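Local coordinates for protein lantibiotic dehydratase (Microbispora corallina, PDB 5EHK) that probably dehydrates serine and threonine residues of the NAI-107 precursor peptide in a tRNA-dependent reaction, most likely using glutamyl-tRNA as in related lantibiotic dehydratases, at residues A463-K468 with E481-E486; W394-P399 with E664-G669; T384-A389 with F520-A525; D3-A8 with A495-S500. All blocks are in the same frame, centred on the assembly; numbering follows the deposited sequence.

In the fold
From the N terminus, residues 3-8 lead into strand 6-17 and open the loop that contact 4 closes at 495-500. Helix 380-395 comes next. Its residues 384-389 meet strand 521-524 in contact 3, and its C-terminal end meets the loop 664-669 in contact 2. Contact 1 is the short-range one, joining helices 460-471 and 481-487, and it is nested inside the loops of all three others. Contacts 2, 3 and 4 cross one another along the chain. Helix 380-395 is shared by contacts 2 and 3, and its Trp394 packs on the loop 495-500 of contact 4. Contact 1 touches contact 2 through the salt bridge of Glu481 with Arg395.

Contact 1: A463-K468 with E481-E486; sequences ARLVAK and EETIAE
Arg464 and Leu465 of helix 460-471 face Glu486 and Thr483 of helix 481-487, two helices that follow each other in the chain, joined through the short strand 476-479. The tighter part is apolar. Leu465 and Thr483 reach toward each other tip to tip, with Leu465 CD1 4.1 Å from Thr483 CG2. The other leucine branch, CD2, is almost as near to the same methyl, so CG2 faces the fork of the leucine. Thr483 CG2 lies opposite its own backbone N (chi1 to OG1 -49°), and this sends the methyl across the gap. The packing is still light: Leu465 CA and Thr483 CA are 9.3 Å apart, and the segments bury only 120 Å² between them. The loose side lies toward solvent, where exposed Glu486 meets Arg464. A bend at chi3 (-57°) turns the guanidinium toward the carboxylate, and the two side chains cross at about a right angle. The second subunit also packs against helix 460-471, placing Gln696 of that subunit beside Arg464. The guanidinium and carboxylate planes are nearly coplanar, 24° apart, and the salt bridge is made at the guanidinium edge, with Arg464 NH2 2.7 Å from Glu486 OE2.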
loop_
_atom_site.group_PDB
_atom_site.type_symbol
_atom_site.label_atom_id
_atom_site.label_comp_id
_atom_site.label_asym_id
_atom_site.label_seq_id
_atom_site.Cartn_x
_atom_site.Cartn_y
_atom_site.Cartn_z
ATOM N N ALA A 463 -14.389 0.888 21.764
ATOM C CA ALA A 463 -14.314 2.253 22.280
ATOM C C ALA A 463 -15.316 2.492 23.416
ATOM O O ALA A 463 -14.973 3.129 24.412
ATOM C CB ALA A 463 -14.476 3.285 21.158
ATOM N N ARG A 464 -16.542 1.994 23.259
ATOM C CA ARG A 464 -17.551 2.105 24.310
ATOM C C ARG A 464 -17.076 1.502 25.629
ATOM O O ARG A 464 -17.275 2.078 26.711
ATOM C CB ARG A 464 -18.843 1.419 23.897
ATOM C CG ARG A 464 -19.750 2.259 23.049
ATOM C CD ARG A 464 -21.119 1.618 23.010
ATOM N NE ARG A 464 -21.013 0.253 22.510
ATOM C CZ ARG A 464 -21.022 -0.072 21.219
ATOM N NH1 ARG A 464 -21.176 0.872 20.294
ATOM N NH2 ARG A 464 -20.900 -1.345 20.855
ATOM N N LEU A 465 -16.446 0.337 25.528
ATOM C CA LEU A 465 -16.008 -0.368 26.711
ATOM C C LEU A 465 -15.075 0.533 27.480
ATOM O O LEU A 465 -15.150 0.618 28.705
ATOM C CB LEU A 465 -15.293 -1.672 26.344
ATOM C CG LEU A 465 -16.073 -2.798 25.645
ATOM C CD1 LEU A 465 -15.133 -3.975 25.388
ATOM C CD2 LEU A 465 -17.330 -3.244 26.418
ATOM N N VAL A 466 -14.214 1.226 26.749
ATOM C CA VAL A 466 -13.220 2.098 27.363
ATOM C C VAL A 466 -13.860 3.351 27.949
ATOM O O VAL A 466 -13.526 3.767 29.071
ATOM C CB VAL A 466 -12.082 2.458 26.369
ATOM C CG1 VAL A 466 -11.118 3.487 26.960
ATOM C CG2 VAL A 466 -11.345 1.205 25.942
ATOM N N ALA A 467 -14.808 3.915 27.207
ATOM C CA ALA A 467 -15.456 5.164 27.598
ATOM C C ALA A 467 -16.233 4.994 28.899
ATOM O O ALA A 467 -16.057 5.779 29.829
ATOM C CB ALA A 467 -16.377 5.673 26.485
ATOM N N LYS A 468 -17.124 4.005 28.931
ATOM C CA LYS A 468 -17.839 3.647 30.150
ATOM C C LYS A 468 -16.898 3.417 31.344
ATOM O O LYS A 468 -17.048 4.053 32.397
ATOM C CB LYS A 468 -18.697 2.404 29.913
ATOM C CG LYS A 468 -19.930 2.673 29.078
ATOM C CD LYS A 468 -20.733 1.390 28.875
ATOM C CE LYS A 468 -19.957 0.363 28.023
ATOM N NZ LYS A 468 -20.676 -0.939 27.828
ATOM N N GLU A 481 -20.774 -13.063 26.937
ATOM C CA GLU A 481 -21.091 -13.552 25.605
ATOM C C GLU A 481 -21.646 -12.479 24.652
ATOM O O GLU A 481 -21.390 -12.533 23.449
ATOM C CB GLU A 481 -22.053 -14.732 25.701
ATOM C CG GLU A 481 -22.521 -15.255 24.352
ATOM C CD GLU A 481 -21.419 -15.946 23.548
ATOM O OE1 GLU A 481 -20.378 -16.358 24.133
ATOM O OE2 GLU A 481 -21.608 -16.079 22.318
ATOM N N GLU A 482 -22.373 -11.494 25.184
ATOM C CA GLU A 482 -22.905 -10.412 24.346
ATOM C C GLU A 482 -21.786 -9.491 23.879
ATOM O O GLU A 482 -21.862 -8.896 22.803
ATOM C CB GLU A 482 -23.991 -9.588 25.061
ATOM C CG GLU A 482 -25.397 -10.223 25.110
ATOM C CD GLU A 482 -25.569 -11.361 26.139
ATOM O OE1 GLU A 482 -24.589 -11.762 26.818
ATOM O OE2 GLU A 482 -26.714 -11.855 26.271
ATOM N N THR A 483 -20.740 -9.375 24.684
ATOM C CA THR A 483 -19.618 -8.556 24.276
ATOM C C THR A 483 -18.846 -9.274 23.176
ATOM O O THR A 483 -18.417 -8.648 22.216
ATOM C CB THR A 483 -18.671 -8.230 25.445
ATOM O OG1 THR A 483 -19.418 -7.745 26.566
ATOM C CG2 THR A 483 -17.662 -7.176 25.024
ATOM N N ILE A 484 -18.677 -10.588 23.323
ATOM C CA ILE A 484 -17.899 -11.384 22.372
ATOM C C ILE A 484 -18.588 -11.453 21.018
ATOM O O ILE A 484 -17.940 -11.325 19.979
ATOM C CB ILE A 484 -17.663 -12.809 22.892
ATOM C CG1 ILE A 484 -16.670 -12.789 24.047
ATOM C CG2 ILE A 484 -17.169 -13.730 21.778
ATOM C CD1 ILE A 484 -16.481 -14.134 24.665
ATOM N N ALA A 485 -19.907 -11.623 21.041
ATOM C CA ALA A 485 -20.705 -11.618 19.820
ATOM C C ALA A 485 -20.584 -10.314 19.009
ATOM O O ALA A 485 -20.934 -10.282 17.822
ATOM C CB ALA A 485 -22.158 -11.896 20.140
ATOM N N GLU A 486 -20.102 -9.250 19.649
ATOM C CA GLU A 486 -19.998 -7.955 18.993
ATOM C C GLU A 486 -18.631 -7.729 18.396
ATOM O O GLU A 486 -18.491 -6.949 17.459
ATOM C CB GLU A 486 -20.223 -6.791 19.958
ATOM C CG GLU A 486 -21.607 -6.230 20.002
ATOM C CD GLU A 486 -21.638 -4.986 20.852
ATOM O OE1 GLU A 486 -21.968 -5.058 22.063
ATOM O OE2 GLU A 486 -21.292 -3.919 20.282
#

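Contact 2: W394-P399 with E664-G669; sequences WRLSPP and EPWDWG
Leu396 and Trp666 owe their contact to their first torsions. In Leu396, CG stands opposite the carbonyl carbon (chi1 -71°) and the extended chain carries CD1 across the gap. In Trp666, CG lies opposite the backbone N (chi1 174°), which swings the indole back toward the leucine. The contact joins the turn after the C-terminal end of helix 380-395 to the irregular loop that precedes strand 676-682. Leu396 CD1 touches the indole at its edge, near the ring plane, 3.8 Å from Trp666 CZ3. Leu487 of helix 481-487 packs on both of these side chains. The second meeting point is Pro398 with Glu664. Pro398 CG is 3.7 Å from Glu664 OE2 and about equally far from CD and OE1, so the ring rests against the whole carboxylate and not on one oxygen. This is van der Waals contact.

Each segment is also braced from within. Trp394 O accepts from both Ser397 OG and Ser397 N, the hydroxyl approaching in the carbonyl plane at a C=O...OG angle of 147°. Arg661 NH2 bonds to Ser397 O, and Trp394 NE1 donates to Arg661 O. Arg395 forms a salt bridge with Glu481. Within the loop, Asp667 OD1 accepts from the backbone N of Gly669 at 3.3 Å, an Asx turn. This turn lies beside two indoles set edge against face: Trp666 NE1 sits 3.3 Å above the plane of the Trp668 ring, over its centre.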
loop_
_atom_site.group_PDB
_atom_site.type_symbol
_atom_site.label_atom_id
_atom_site.label_comp_id
_atom_site.label_asym_id
_atom_site.label_seq_id
_atom_site.Cartn_x
_atom_site.Cartn_y
_atom_site.Cartn_z
ATOM N N TRP A 394 -9.745 -17.531 20.719
ATOM C CA TRP A 394 -9.867 -18.097 19.392
ATOM C C TRP A 394 -11.045 -17.487 18.663
ATOM O O TRP A 394 -10.921 -17.118 17.509
ATOM C CB TRP A 394 -9.980 -19.626 19.433
ATOM C CG TRP A 394 -10.043 -20.251 18.069
ATOM C CD1 TRP A 394 -9.016 -20.399 17.189
ATOM C CD2 TRP A 394 -11.194 -20.837 17.446
ATOM N NE1 TRP A 394 -9.463 -21.027 16.046
ATOM C CE2 TRP A 394 -10.794 -21.310 16.187
ATOM C CE3 TRP A 394 -12.520 -21.012 17.836
ATOM C CZ2 TRP A 394 -11.669 -21.938 15.323
ATOM C CZ3 TRP A 394 -13.386 -21.630 16.973
ATOM C CH2 TRP A 394 -12.965 -22.084 15.733
ATOM N N ARG A 395 -12.179 -17.339 19.337
ATOM C CA ARG A 395 -13.360 -16.849 18.643
ATOM C C ARG A 395 -13.155 -15.412 18.174
ATOM O O ARG A 395 -13.773 -14.985 17.196
ATOM C CB ARG A 395 -14.614 -16.964 19.507
ATOM C CG ARG A 395 -15.050 -18.373 19.849
ATOM C CD ARG A 395 -16.191 -18.337 20.883
ATOM N NE ARG A 395 -17.399 -17.692 20.365
ATOM C CZ ARG A 395 -18.283 -17.057 21.128
ATOM N NH1 ARG A 395 -18.084 -16.952 22.441
ATOM N NH2 ARG A 395 -19.362 -16.510 20.579
ATOM N N LEU A 396 -12.281 -14.703 18.889
ATOM C CA LEU A 396 -11.980 -13.281 18.700
ATOM C C LEU A 396 -10.825 -13.026 17.735
ATOM O O LEU A 396 -10.427 -11.881 17.495
ATOM C CB LEU A 396 -11.597 -12.669 20.050
ATOM C CG LEU A 396 -12.743 -12.508 21.044
ATOM C CD1 LEU A 396 -12.246 -11.869 22.331
ATOM C CD2 LEU A 396 -13.889 -11.718 20.432
ATOM N N SER A 397 -10.271 -14.104 17.211
ATOM C CA SER A 397 -9.116 -14.052 16.326
ATOM C C SER A 397 -9.503 -13.566 14.919
ATOM O O SER A 397 -10.691 -13.534 14.571
ATOM C CB SER A 397 -8.468 -15.442 16.276
ATOM O OG SER A 397 -9.340 -16.365 15.648
ATOM N N PRO A 398 -8.508 -13.132 14.127
ATOM C CA PRO A 398 -8.757 -12.730 12.724
ATOM C C PRO A 398 -9.360 -13.846 11.834
ATOM O O PRO A 398 -9.023 -15.017 11.979
ATOM C CB PRO A 398 -7.363 -12.355 12.216
ATOM C CG PRO A 398 -6.549 -12.030 13.487
ATOM C CD PRO A 398 -7.107 -12.914 14.547
ATOM N N PRO A 399 -10.248 -13.476 10.902
ATOM C CA PRO A 399 -10.927 -14.442 10.023
ATOM C C PRO A 399 -10.015 -14.887 8.878
ATOM O O PRO A 399 -10.214 -14.569 7.706
ATOM C CB PRO A 399 -12.130 -13.648 9.505
ATOM C CG PRO A 399 -11.645 -12.251 9.483
ATOM C CD PRO A 399 -10.706 -12.097 10.658
ATOM N N GLU A 664 -4.685 -15.150 18.774
ATOM C CA GLU A 664 -3.706 -14.095 19.048
ATOM C C GLU A 664 -4.077 -13.465 20.359
ATOM O O GLU A 664 -5.223 -13.566 20.789
ATOM C CB GLU A 664 -3.788 -12.998 17.998
ATOM C CG GLU A 664 -3.648 -13.421 16.571
ATOM C CD GLU A 664 -3.496 -12.230 15.652
ATOM O OE1 GLU A 664 -3.875 -11.105 16.060
ATOM O OE2 GLU A 664 -3.016 -12.419 14.514
ATOM N N PRO A 665 -3.136 -12.759 20.985
ATOM C CA PRO A 665 -3.460 -11.977 22.180
ATOM C C PRO A 665 -4.579 -10.978 21.953
ATOM O O PRO A 665 -4.956 -10.717 20.818
ATOM C CB PRO A 665 -2.173 -11.227 22.436
ATOM C CG PRO A 665 -1.144 -12.152 21.995
ATOM C CD PRO A 665 -1.684 -12.821 20.769
ATOM N N TRP A 666 -5.088 -10.417 23.043
ATOM C CA TRP A 666 -6.113 -9.387 22.996
ATOM C C TRP A 666 -5.598 -8.173 22.205
ATOM O O TRP A 666 -4.511 -7.642 22.474
ATOM C CB TRP A 666 -6.523 -8.984 24.428
ATOM C CG TRP A 666 -7.476 -7.835 24.462
ATOM C CD1 TRP A 666 -7.164 -6.513 24.610
ATOM C CD2 TRP A 666 -8.893 -7.905 24.317
ATOM N NE1 TRP A 666 -8.309 -5.753 24.578
ATOM C CE2 TRP A 666 -9.385 -6.587 24.391
ATOM C CE3 TRP A 666 -9.800 -8.956 24.131
ATOM C CZ2 TRP A 666 -10.751 -6.290 24.277
ATOM C CZ3 TRP A 666 -11.162 -8.664 24.025
ATOM C CH2 TRP A 666 -11.619 -7.341 24.090
ATOM N N ASP A 667 -6.396 -7.743 21.229
ATOM C CA ASP A 667 -5.992 -6.639 20.359
ATOM C C ASP A 667 -6.798 -5.338 20.613
ATOM O O ASP A 667 -8.012 -5.260 20.358
ATOM C CB ASP A 667 -6.062 -7.090 18.891
ATOM C CG ASP A 667 -5.555 -6.034 17.926
ATOM O OD1 ASP A 667 -4.648 -5.269 18.300
ATOM O OD2 ASP A 667 -6.028 -6.005 16.775
ATOM N N TRP A 668 -6.096 -4.329 21.129
ATOM C CA TRP A 668 -6.704 -3.051 21.485
ATOM C C TRP A 668 -6.815 -2.148 20.267
ATOM O O TRP A 668 -7.579 -1.178 20.272
ATOM C CB TRP A 668 -5.919 -2.341 22.585
ATOM C CG TRP A 668 -6.378 -2.633 24.011
ATOM C CD1 TRP A 668 -5.616 -3.131 25.035
ATOM C CD2 TRP A 668 -7.690 -2.420 24.559
ATOM N NE1 TRP A 668 -6.370 -3.234 26.178
ATOM C CE2 TRP A 668 -7.648 -2.813 25.914
ATOM C CE3 TRP A 668 -8.892 -1.942 24.036
ATOM C CZ2 TRP A 668 -8.763 -2.737 26.754
ATOM C CZ3 TRP A 668 -9.999 -1.873 24.869
ATOM C CH2 TRP A 668 -9.924 -2.265 26.215
ATOM N N GLY A 669 -6.037 -2.459 19.231
ATOM C CA GLY A 669 -6.104 -1.709 17.992
ATOM C C GLY A 669 -5.673 -0.268 18.173
ATOM O O GLY A 669 -4.719 0.011 18.898
#

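Contact 3: T384-A389 with F520-A525; sequences TEIERA and FRVVLA
Helix 380-395 packs over a face of the sheet that holds strand 521-524, and this buried helix-on-strand contact forms where Glu385 and Ile386 meet Phe520 and Val522. Glu385 touches with its aliphatic part. Glu385 CG lies 3.8 Å from Val522 CG2, and the two side chains slide past each other in opposite directions. Glu385 CB approaches the Phe520 ring at the edge, near the ring plane, 4.1 Å from Phe520 CZ. The Val522 CG2 methyl also sits at that ring's edge, so Val522 and Phe520 form one apolar surface against the Glu385 methylenes. On the other branch, Val522 CG1 is 4.1 Å from Ile386 CG1, the side chains crossing at about a right angle. Val505 of the neighbouring strand 500-508 touches both Ile386 and Val522.

Glu385 places its CG opposite the backbone N (chi1 -170°) and then bends at chi2 (57°). The bend leaves the methylenes on the strand while the acid serves other partners. The carboxylate is buried but not left without hydrogen bonds: Glu385 OE2 accepts from the backbone N of Arg684 and pairs with Thr685 OG1.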
loop_
_atom_site.group_PDB
_atom_site.type_symbol
_atom_site.label_atom_id
_atom_site.label_comp_id
_atom_site.label_asym_id
_atom_site.label_seq_id
_atom_site.Cartn_x
_atom_site.Cartn_y
_atom_site.Cartn_z
ATOM N N THR A 384 -10.384 -25.602 33.669
ATOM C CA THR A 384 -11.566 -25.255 32.893
ATOM C C THR A 384 -11.635 -23.764 32.554
ATOM O O THR A 384 -12.177 -23.384 31.512
ATOM C CB THR A 384 -12.840 -25.757 33.602
ATOM O OG1 THR A 384 -12.886 -27.176 33.441
ATOM C CG2 THR A 384 -14.121 -25.143 33.002
ATOM N N GLU A 385 -11.101 -22.926 33.441
ATOM C CA GLU A 385 -11.095 -21.482 33.206
ATOM C C GLU A 385 -10.212 -21.226 31.998
ATOM O O GLU A 385 -10.649 -20.649 31.002
ATOM C CB GLU A 385 -10.584 -20.718 34.436
ATOM C CG GLU A 385 -10.751 -19.185 34.390
ATOM C CD GLU A 385 -12.199 -18.690 34.176
ATOM O OE1 GLU A 385 -13.103 -19.023 34.976
ATOM O OE2 GLU A 385 -12.426 -17.929 33.208
ATOM N N ILE A 386 -8.987 -21.723 32.078
ATOM C CA ILE A 386 -8.036 -21.573 31.014
ATOM C C ILE A 386 -8.555 -22.131 29.702
ATOM O O ILE A 386 -8.424 -21.491 28.672
ATOM C CB ILE A 386 -6.722 -22.239 31.389
ATOM C CG1 ILE A 386 -6.177 -21.578 32.661
ATOM C CG2 ILE A 386 -5.724 -22.165 30.229
ATOM C CD1 ILE A 386 -4.922 -22.190 33.153
ATOM N N GLU A 387 -9.202 -23.283 29.724
ATOM C CA GLU A 387 -9.761 -23.803 28.483
ATOM C C GLU A 387 -10.835 -22.900 27.892
ATOM O O GLU A 387 -10.955 -22.805 26.668
ATOM C CB GLU A 387 -10.325 -25.199 28.680
ATOM C CG GLU A 387 -9.259 -26.195 29.048
ATOM C CD GLU A 387 -9.818 -27.565 29.336
ATOM O OE1 GLU A 387 -11.056 -27.711 29.330
ATOM O OE2 GLU A 387 -9.019 -28.484 29.603
ATOM N N ARG A 388 -11.618 -22.240 28.745
ATOM C CA ARG A 388 -12.703 -21.388 28.265
ATOM C C ARG A 388 -12.116 -20.067 27.734
ATOM O O ARG A 388 -12.658 -19.439 26.825
ATOM C CB ARG A 388 -13.715 -21.114 29.391
ATOM C CG ARG A 388 -14.743 -22.245 29.624
ATOM C CD ARG A 388 -15.964 -21.795 30.467
ATOM N NE ARG A 388 -17.040 -21.246 29.639
ATOM C CZ ARG A 388 -18.335 -21.246 29.966
ATOM N NH1 ARG A 388 -18.741 -21.754 31.124
ATOM N NH2 ARG A 388 -19.227 -20.729 29.127
ATOM N N ALA A 389 -10.980 -19.678 28.293
ATOM C CA ALA A 389 -10.313 -18.452 27.905
ATOM C C ALA A 389 -9.713 -18.600 26.512
ATOM O O ALA A 389 -9.981 -17.788 25.619
ATOM C CB ALA A 389 -9.255 -18.103 28.918
ATOM N N PHE A 520 -10.431 -17.007 42.554
ATOM C CA PHE A 520 -9.128 -16.826 41.930
ATOM C C PHE A 520 -9.284 -16.050 40.633
ATOM O O PHE A 520 -10.393 -15.865 40.116
ATOM C CB PHE A 520 -8.451 -18.167 41.637
ATOM C CG PHE A 520 -9.118 -18.950 40.552
ATOM C CD1 PHE A 520 -8.680 -18.855 39.242
ATOM C CD2 PHE A 520 -10.193 -19.768 40.830
ATOM C CE1 PHE A 520 -9.305 -19.555 38.247
ATOM C CE2 PHE A 520 -10.813 -20.480 39.833
ATOM C CZ PHE A 520 -10.371 -20.372 38.541
ATOM N N ARG A 521 -8.154 -15.595 40.116
ATOM C CA ARG A 521 -8.118 -14.958 38.820
ATOM C C ARG A 521 -7.072 -15.665 37.971
ATOM O O ARG A 521 -6.015 -16.032 38.479
ATOM C CB ARG A 521 -7.778 -13.472 38.975
ATOM C CG ARG A 521 -8.924 -12.525 38.623
ATOM C CD ARG A 521 -10.145 -12.837 39.434
ATOM N NE ARG A 521 -11.117 -11.749 39.448
ATOM C CZ ARG A 521 -12.300 -11.824 40.051
ATOM N NH1 ARG A 521 -12.640 -12.929 40.689
ATOM N NH2 ARG A 521 -13.135 -10.794 40.033
ATOM N N VAL A 522 -7.369 -15.893 36.695
ATOM C CA VAL A 522 -6.312 -16.276 35.743
ATOM C C VAL A 522 -5.912 -15.069 34.884
ATOM O O VAL A 522 -6.756 -14.468 34.206
ATOM C CB VAL A 522 -6.751 -17.385 34.788
ATOM C CG1 VAL A 522 -5.592 -17.743 33.843
ATOM C CG2 VAL A 522 -7.200 -18.589 35.561
ATOM N N VAL A 523 -4.640 -14.702 34.920
ATOM C CA VAL A 523 -4.195 -13.534 34.170
ATOM C C VAL A 523 -3.269 -13.966 33.015
ATOM O O VAL A 523 -2.204 -14.550 33.256
ATOM C CB VAL A 523 -3.495 -12.531 35.099
ATOM C CG1 VAL A 523 -2.952 -11.328 34.316
ATOM C CG2 VAL A 523 -4.458 -12.075 36.163
ATOM N N LEU A 524 -3.693 -13.735 31.769
ATOM C CA LEU A 524 -2.857 -14.099 30.619
ATOM C C LEU A 524 -1.577 -13.293 30.671
ATOM O O LEU A 524 -1.616 -12.074 30.725
ATOM C CB LEU A 524 -3.578 -13.837 29.303
ATOM C CG LEU A 524 -4.442 -14.966 28.741
ATOM C CD1 LEU A 524 -5.150 -15.747 29.844
ATOM C CD2 LEU A 524 -5.479 -14.380 27.796
ATOM N N ALA A 525 -0.444 -13.981 30.668
ATOM C CA ALA A 525 0.835 -13.341 30.939
ATOM C C ALA A 525 1.299 -12.542 29.735
ATOM O O ALA A 525 0.919 -12.848 28.606
ATOM C CB ALA A 525 1.865 -14.382 31.327
#

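Contact 4: D3-A8 with A495-S500; sequences DSPFRA and ADLPNS
The Phe6 ring meets Pro498 at its edge: Pro498 CG and CD lie near the ring plane, with CG 3.8 Å from Phe6 CE1. The two side chains cross at about a right angle. Leu497 comes to the same end of the ring at a slant, its CD2 3.9 Å from Phe6 CZ. Ala390 of helix 380-395 and Leu790 of strand 785-792 also touch Phe6. The Pro5 ring also joins in, with Pro5 CB 3.7 Å from Leu497 CD1. The leucine fork therefore serves both Pro5 and Phe6. Phe6 points its CG opposite the carbonyl carbon (chi1 -56°), which brings the ring across to the loop.

The contact fastens the start of strand 6-17 to the loop before strand 500-508. Trp394 of helix 380-395 packs on Leu497 and Pro498. Ser4 shapes the strand start with an ST turn: its OG accepts from Phe6 N at 3.0 Å. The Ser4 hydroxyl is also hydrogen-bonded to Glu387 O, and Arg793 binds the carbonyl oxygens of Ser4 and Phe6. Between the segments themselves the interaction is purely apolar. It therefore rests on the van der Waals fit of two prolines, a leucine and a phenyl ring, while these polar groups beside it bond elsewhere.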
loop_
_atom_site.group_PDB
_atom_site.type_symbol
_atom_site.label_atom_id
_atom_site.label_comp_id
_atom_site.label_asym_id
_atom_site.label_seq_id
_atom_site.Cartn_x
_atom_site.Cartn_y
_atom_site.Cartn_z
ATOM N N ASP A 3 -16.606 -29.174 27.542
ATOM C CA ASP A 3 -17.360 -28.279 26.649
ATOM C C ASP A 3 -16.562 -27.242 25.787
ATOM O O ASP A 3 -17.077 -26.752 24.781
ATOM C CB ASP A 3 -18.542 -27.618 27.386
ATOM C CG ASP A 3 -19.609 -27.078 26.423
ATOM O OD1 ASP A 3 -20.399 -27.893 25.887
ATOM O OD2 ASP A 3 -19.680 -25.844 26.214
ATOM N N SER A 4 -15.335 -26.899 26.176
ATOM C CA SER A 4 -14.487 -26.047 25.331
ATOM C C SER A 4 -13.972 -26.823 24.130
ATOM O O SER A 4 -13.828 -28.027 24.203
ATOM C CB SER A 4 -13.282 -25.504 26.109
ATOM O OG SER A 4 -12.368 -24.831 25.241
ATOM N N PRO A 5 -13.715 -26.135 23.001
ATOM C CA PRO A 5 -13.093 -26.842 21.879
ATOM C C PRO A 5 -11.634 -27.166 22.183
ATOM O O PRO A 5 -11.035 -27.961 21.466
ATOM C CB PRO A 5 -13.167 -25.826 20.741
ATOM C CG PRO A 5 -13.167 -24.505 21.420
ATOM C CD PRO A 5 -13.941 -24.710 22.695
ATOM N N PHE A 6 -11.071 -26.580 23.234
ATOM C CA PHE A 6 -9.719 -26.954 23.648
ATOM C C PHE A 6 -9.760 -27.717 24.977
ATOM O O PHE A 6 -10.596 -27.423 25.842
ATOM C CB PHE A 6 -8.800 -25.726 23.777
ATOM C CG PHE A 6 -8.725 -24.896 22.533
ATOM C CD1 PHE A 6 -8.066 -25.366 21.407
ATOM C CD2 PHE A 6 -9.328 -23.651 22.487
ATOM C CE1 PHE A 6 -8.005 -24.612 20.260
ATOM C CE2 PHE A 6 -9.278 -22.887 21.351
ATOM C CZ PHE A 6 -8.612 -23.372 20.223
ATOM N N ARG A 7 -8.871 -28.703 25.112
ATOM C CA ARG A 7 -8.659 -29.422 26.361
ATOM C C ARG A 7 -7.198 -29.212 26.748
ATOM O O ARG A 7 -6.314 -29.464 25.942
ATOM C CB ARG A 7 -8.906 -30.921 26.141
ATOM C CG ARG A 7 -8.571 -31.828 27.343
ATOM C CD ARG A 7 -8.489 -33.333 26.958
ATOM N NE ARG A 7 -9.693 -33.837 26.295
ATOM C CZ ARG A 7 -10.729 -34.385 26.924
ATOM N NH1 ARG A 7 -10.710 -34.494 28.247
ATOM N NH2 ARG A 7 -11.793 -34.797 26.232
ATOM N N ALA A 8 -6.935 -28.767 27.974
ATOM C CA ALA A 8 -5.553 -28.612 28.452
ATOM C C ALA A 8 -4.912 -29.958 28.786
ATOM O O ALA A 8 -5.603 -30.951 29.037
ATOM C CB ALA A 8 -5.492 -27.685 29.662
ATOM N N ALA A 495 -14.076 -26.495 12.012
ATOM C CA ALA A 495 -13.103 -27.118 11.117
ATOM C C ALA A 495 -11.771 -26.383 11.082
ATOM O O ALA A 495 -10.779 -26.915 10.601
ATOM C CB ALA A 495 -13.666 -27.210 9.720
ATOM N N ASP A 496 -11.766 -25.143 11.561
ATOM C CA ASP A 496 -10.580 -24.291 11.510
ATOM C C ASP A 496 -9.786 -24.330 12.805
ATOM O O ASP A 496 -8.799 -23.607 12.967
ATOM C CB ASP A 496 -10.976 -22.843 11.194
ATOM C CG ASP A 496 -11.552 -22.683 9.794
ATOM O OD1 ASP A 496 -11.433 -23.642 8.996
ATOM O OD2 ASP A 496 -12.111 -21.593 9.492
ATOM N N LEU A 497 -10.228 -25.153 13.740
ATOM C CA LEU A 497 -9.555 -25.201 15.019
ATOM C C LEU A 497 -8.132 -25.687 14.822
ATOM O O LEU A 497 -7.891 -26.641 14.099
ATOM C CB LEU A 497 -10.303 -26.101 16.003
ATOM C CG LEU A 497 -11.586 -25.547 16.630
ATOM C CD1 LEU A 497 -12.335 -26.694 17.253
ATOM C CD2 LEU A 497 -11.272 -24.477 17.657
ATOM N N PRO A 498 -7.183 -25.030 15.477
ATOM C CA PRO A 498 -5.781 -25.417 15.332
ATOM C C PRO A 498 -5.508 -26.719 16.062
ATOM O O PRO A 498 -6.288 -27.075 16.954
ATOM C CB PRO A 498 -5.050 -24.290 16.048
ATOM C CG PRO A 498 -6.016 -23.867 17.113
ATOM C CD PRO A 498 -7.365 -23.965 16.476
ATOM N N ASN A 499 -4.422 -27.399 15.706
ATOM C CA ASN A 499 -3.986 -28.605 16.415
ATOM C C ASN A 499 -3.639 -28.342 17.878
ATOM O O ASN A 499 -4.106 -29.055 18.752
ATOM C CB ASN A 499 -2.783 -29.254 15.739
ATOM C CG ASN A 499 -3.017 -29.538 14.269
ATOM O OD1 ASN A 499 -4.100 -29.966 13.857
ATOM N ND2 ASN A 499 -1.975 -29.337 13.469
ATOM N N SER A 500 -2.845 -27.317 18.157
ATOM C CA SER A 500 -2.452 -27.061 19.536
ATOM C C SER A 500 -2.021 -25.608 19.826
ATOM O O SER A 500 -1.962 -24.782 18.932
ATOM C CB SER A 500 -1.372 -28.065 19.971
ATOM O OG SER A 500 -0.082 -27.787 19.434
#